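Dihydrodipicolinate synthase (Bacteroides thetaiotaomicron, PDB 4XKY) probably acts as a Schiff-base-forming lyase of the DapA family, whose members include dihydrodipicolinate synthase and N-acetylneuraminate lyase. Local coordinates at residues 13-18 with 28-33. Numbering follows the deposited sequence.
Sequences VTPLLD and QRLIEH
In the TIM barrel of this DapA-family enzyme, the loop that follows the first barrel strand, 7-8, meets the first helix of the barrel, 24-36, through V13 and P15 on the loop and L30 on the helix. L30 carries the helix side alone. With CG anti to the backbone N (chi1 177°), the branched end of L30 extends to the loop, and chi2 near 62° leaves methyl CD2 as the atom that touches. The nearest approach is methyl to methyl: CD2 of L30 lies 3.7 Å from CG2 of V13, with the two side chains crossing at about a right angle. The same CD2 also comes within 3.9 Å of the V13 carbonyl O. P15 adds a looser touch, its ring atom CG reaching CD2 of L30 at 4.5 Å. Helix 257-268 packs on V13 through L262, K263 and L266, while N213 touches L30. V13 lies about 4 Å, between side chains, from T48, a predicted pyruvate-binding residue, so the contact sits beside the probable active site. No hydrogen bond joins the two segments, and their small, buried interface rests on dispersion and the exclusion of water rather than on directional bonds.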
ATOM      1  N   VAL A  13      17.805  15.097  17.676  1.00 25.12           N
ATOM      2  CA  VAL A  13      18.497  15.091  16.406  1.00 24.81           C
ATOM      3  C   VAL A  13      19.923  14.618  16.680  1.00 25.45           C
ATOM      4  O   VAL A  13      20.407  14.701  17.826  1.00 24.08           O
ATOM      5  CB  VAL A  13      18.489  16.478  15.703  1.00 24.87           C
ATOM      6  CG1 VAL A  13      17.069  16.935  15.410  1.00 24.36           C
ATOM      7  CG2 VAL A  13      19.167  17.538  16.529  1.00 25.00           C
ATOM      8  N   THR A  14      20.552  14.055  15.650  1.00 24.71           N
ATOM      9  CA  THR A  14      21.952  13.685  15.692  1.00 24.90           C
ATOM     10  C   THR A  14      22.634  14.849  14.983  1.00 25.72           C
ATOM     11  O   THR A  14      22.588  14.941  13.771  1.00 24.54           O
ATOM     12  CB  THR A  14      22.220  12.325  14.998  1.00 26.00           C
ATOM     13  OG1 THR A  14      21.447  11.279  15.633  1.00 24.63           O
ATOM     14  CG2 THR A  14      23.710  11.973  15.063  1.00 25.74           C
ATOM     15  N   PRO A  15      23.203  15.794  15.744  1.00 26.35           N
ATOM     16  CA  PRO A  15      23.840  16.955  15.097  1.00 26.81           C
ATOM     17  C   PRO A  15      25.114  16.538  14.410  1.00 26.35           C
ATOM     18  O   PRO A  15      25.879  15.741  14.961  1.00 26.90           O
ATOM     19  CB  PRO A  15      24.114  17.924  16.236  1.00 27.91           C
ATOM     20  CG  PRO A  15      23.654  17.276  17.492  1.00 27.52           C
ATOM     21  CD  PRO A  15      23.306  15.839  17.208  1.00 27.25           C
ATOM     22  N   LEU A  16      25.289  17.044  13.196  1.00 25.85           N
ATOM     23  CA  LEU A  16      26.364  16.666  12.295  1.00 26.39           C
ATOM     24  C   LEU A  16      27.157  17.871  11.809  1.00 27.66           C
ATOM     25  O   LEU A  16      26.594  18.955  11.592  1.00 28.80           O
ATOM     26  CB  LEU A  16      25.750  16.003  11.080  1.00 26.51           C
ATOM     27  CG  LEU A  16      24.934  14.757  11.380  1.00 27.06           C
ATOM     28  CD1 LEU A  16      24.365  14.274  10.056  1.00 28.40           C
ATOM     29  CD2 LEU A  16      25.805  13.689  12.051  1.00 27.44           C
ATOM     30  N   LEU A  17      28.461  17.693  11.638  1.00 28.83           N
ATOM     31  CA  LEU A  17      29.279  18.670  10.890  1.00 29.09           C
ATOM     32  C   LEU A  17      29.400  18.266   9.436  1.00 28.53           C
ATOM     33  O   LEU A  17      29.675  19.084   8.573  1.00 27.13           O
ATOM     34  CB  LEU A  17      30.684  18.785  11.505  1.00 30.15           C
ATOM     35  CG  LEU A  17      30.735  19.331  12.934  1.00 31.45           C
ATOM     36  CD1 LEU A  17      32.189  19.471  13.412  1.00 33.47           C
ATOM     37  CD2 LEU A  17      30.061  20.702  12.993  1.00 31.87           C
ATOM     38  N   ASP A  18      29.250  16.973   9.180  1.00 29.00           N
ATOM     39  CA  ASP A  18      29.318  16.432   7.823  1.00 30.50           C
ATOM     40  C   ASP A  18      28.596  15.093   7.846  1.00 29.56           C
ATOM     41  O   ASP A  18      28.146  14.670   8.906  1.00 27.39           O
ATOM     42  CB  ASP A  18      30.770  16.300   7.341  1.00 31.40           C
ATOM     43  CG  ASP A  18      30.887  16.192   5.806  1.00 33.94           C
ATOM     44  OD1 ASP A  18      29.904  16.456   5.099  1.00 36.52           O
ATOM     45  OD2 ASP A  18      31.964  15.832   5.300  1.00 40.16           O
ATOM     46  N   GLN A  28      26.264  18.946  22.877  1.00 33.82           N
ATOM     47  CA  GLN A  28      26.333  19.459  24.249  1.00 34.84           C
ATOM     48  C   GLN A  28      25.364  20.600  24.463  1.00 34.11           C
ATOM     49  O   GLN A  28      24.601  20.574  25.419  1.00 34.74           O
ATOM     50  CB  GLN A  28      27.745  19.907  24.597  1.00 36.72           C
ATOM     51  CG  GLN A  28      28.687  18.714  24.658  1.00 39.21           C
ATOM     52  CD  GLN A  28      30.162  19.056  24.767  1.00 41.83           C
ATOM     53  OE1 GLN A  28      30.549  20.228  24.773  1.00 46.89           O
ATOM     54  NE2 GLN A  28      30.995  18.019  24.878  1.00 39.39           N
ATOM     55  N   ARG A  29      25.361  21.585  23.570  1.00 33.02           N
ATOM     56  CA  ARG A  29      24.397  22.683  23.712  1.00 34.07           C
ATOM     57  C   ARG A  29      22.971  22.152  23.674  1.00 33.10           C
ATOM     58  O   ARG A  29      22.138  22.605  24.452  1.00 32.65           O
ATOM     59  CB  ARG A  29      24.571  23.782  22.662  1.00 34.80           C
ATOM     60  CG  ARG A  29      25.694  24.773  22.951  1.00 37.03           C
ATOM     61  CD  ARG A  29      25.693  25.915  21.938  1.00 37.83           C
ATOM     62  NE  ARG A  29      26.022  25.413  20.601  1.00 38.92           N
ATOM     63  CZ  ARG A  29      27.255  25.283  20.124  1.00 41.31           C
ATOM     64  NH1 ARG A  29      28.315  25.649  20.848  1.00 43.67           N
ATOM     65  NH2 ARG A  29      27.435  24.816  18.904  1.00 42.13           N
ATOM     66  N   LEU A  30      22.691  21.202  22.772  1.00 31.05           N
ATOM     67  CA  LEU A  30      21.335  20.650  22.651  1.00 30.47           C
ATOM     68  C   LEU A  30      20.910  19.989  23.946  1.00 29.90           C
ATOM     69  O   LEU A  30      19.817  20.245  24.443  1.00 29.84           O
ATOM     70  CB  LEU A  30      21.251  19.654  21.487  1.00 30.62           C
ATOM     71  CG  LEU A  30      19.938  18.904  21.240  1.00 31.19           C
ATOM     72  CD1 LEU A  30      18.782  19.831  20.906  1.00 31.59           C
ATOM     73  CD2 LEU A  30      20.111  17.870  20.137  1.00 30.76           C
ATOM     74  N   ILE A  31      21.772  19.141  24.496  1.00 29.37           N
ATOM     75  CA  ILE A  31      21.434  18.417  25.711  1.00 30.76           C
ATOM     76  C   ILE A  31      21.289  19.325  26.945  1.00 32.15           C
ATOM     77  O   ILE A  31      20.388  19.108  27.751  1.00 33.07           O
ATOM     78  CB  ILE A  31      22.413  17.255  25.977  1.00 31.57           C
ATOM     79  CG1 ILE A  31      22.225  16.163  24.917  1.00 31.09           C
ATOM     80  CG2 ILE A  31      22.196  16.669  27.379  1.00 32.19           C
ATOM     81  CD1 ILE A  31      23.375  15.185  24.860  1.00 31.89           C
ATOM     82  N   GLU A  32      22.155  20.322  27.103  1.00 33.98           N
ATOM     83  CA  GLU A  32      21.988  21.291  28.181  1.00 36.02           C
ATOM     84  C   GLU A  32      20.651  22.014  28.005  1.00 35.39           C
ATOM     85  O   GLU A  32      19.924  22.202  28.953  1.00 35.76           O
ATOM     86  CB  GLU A  32      23.141  22.308  28.227  1.00 37.84           C
ATOM     87  CG  GLU A  32      24.518  21.736  28.596  1.00 39.24           C
ATOM     88  CD  GLU A  32      24.538  20.985  29.921  1.00 40.62           C
ATOM     89  OE1 GLU A  32      23.715  21.316  30.800  1.00 43.74           O
ATOM     90  OE2 GLU A  32      25.357  20.051  30.091  1.00 40.26           O
ATOM     91  N   HIS A  33      20.324  22.397  26.777  1.00 34.62           N
ATOM     92  CA  HIS A  33      19.076  23.120  26.472  1.00 34.42           C
ATOM     93  C   HIS A  33      17.848  22.270  26.850  1.00 33.97           C
ATOM     94  O   HIS A  33      16.879  22.772  27.410  1.00 33.71           O
ATOM     95  CB  HIS A  33      19.117  23.478  24.982  1.00 34.92           C
ATOM     96  CG  HIS A  33      17.836  23.970  24.389  1.00 35.72           C
ATOM     97  ND1 HIS A  33      17.310  25.216  24.659  1.00 36.30           N
ATOM     98  CD2 HIS A  33      17.049  23.434  23.425  1.00 35.94           C
ATOM     99  CE1 HIS A  33      16.227  25.407  23.930  1.00 36.22           C
ATOM    100  NE2 HIS A  33      16.047  24.340  23.169  1.00 38.19           N
TER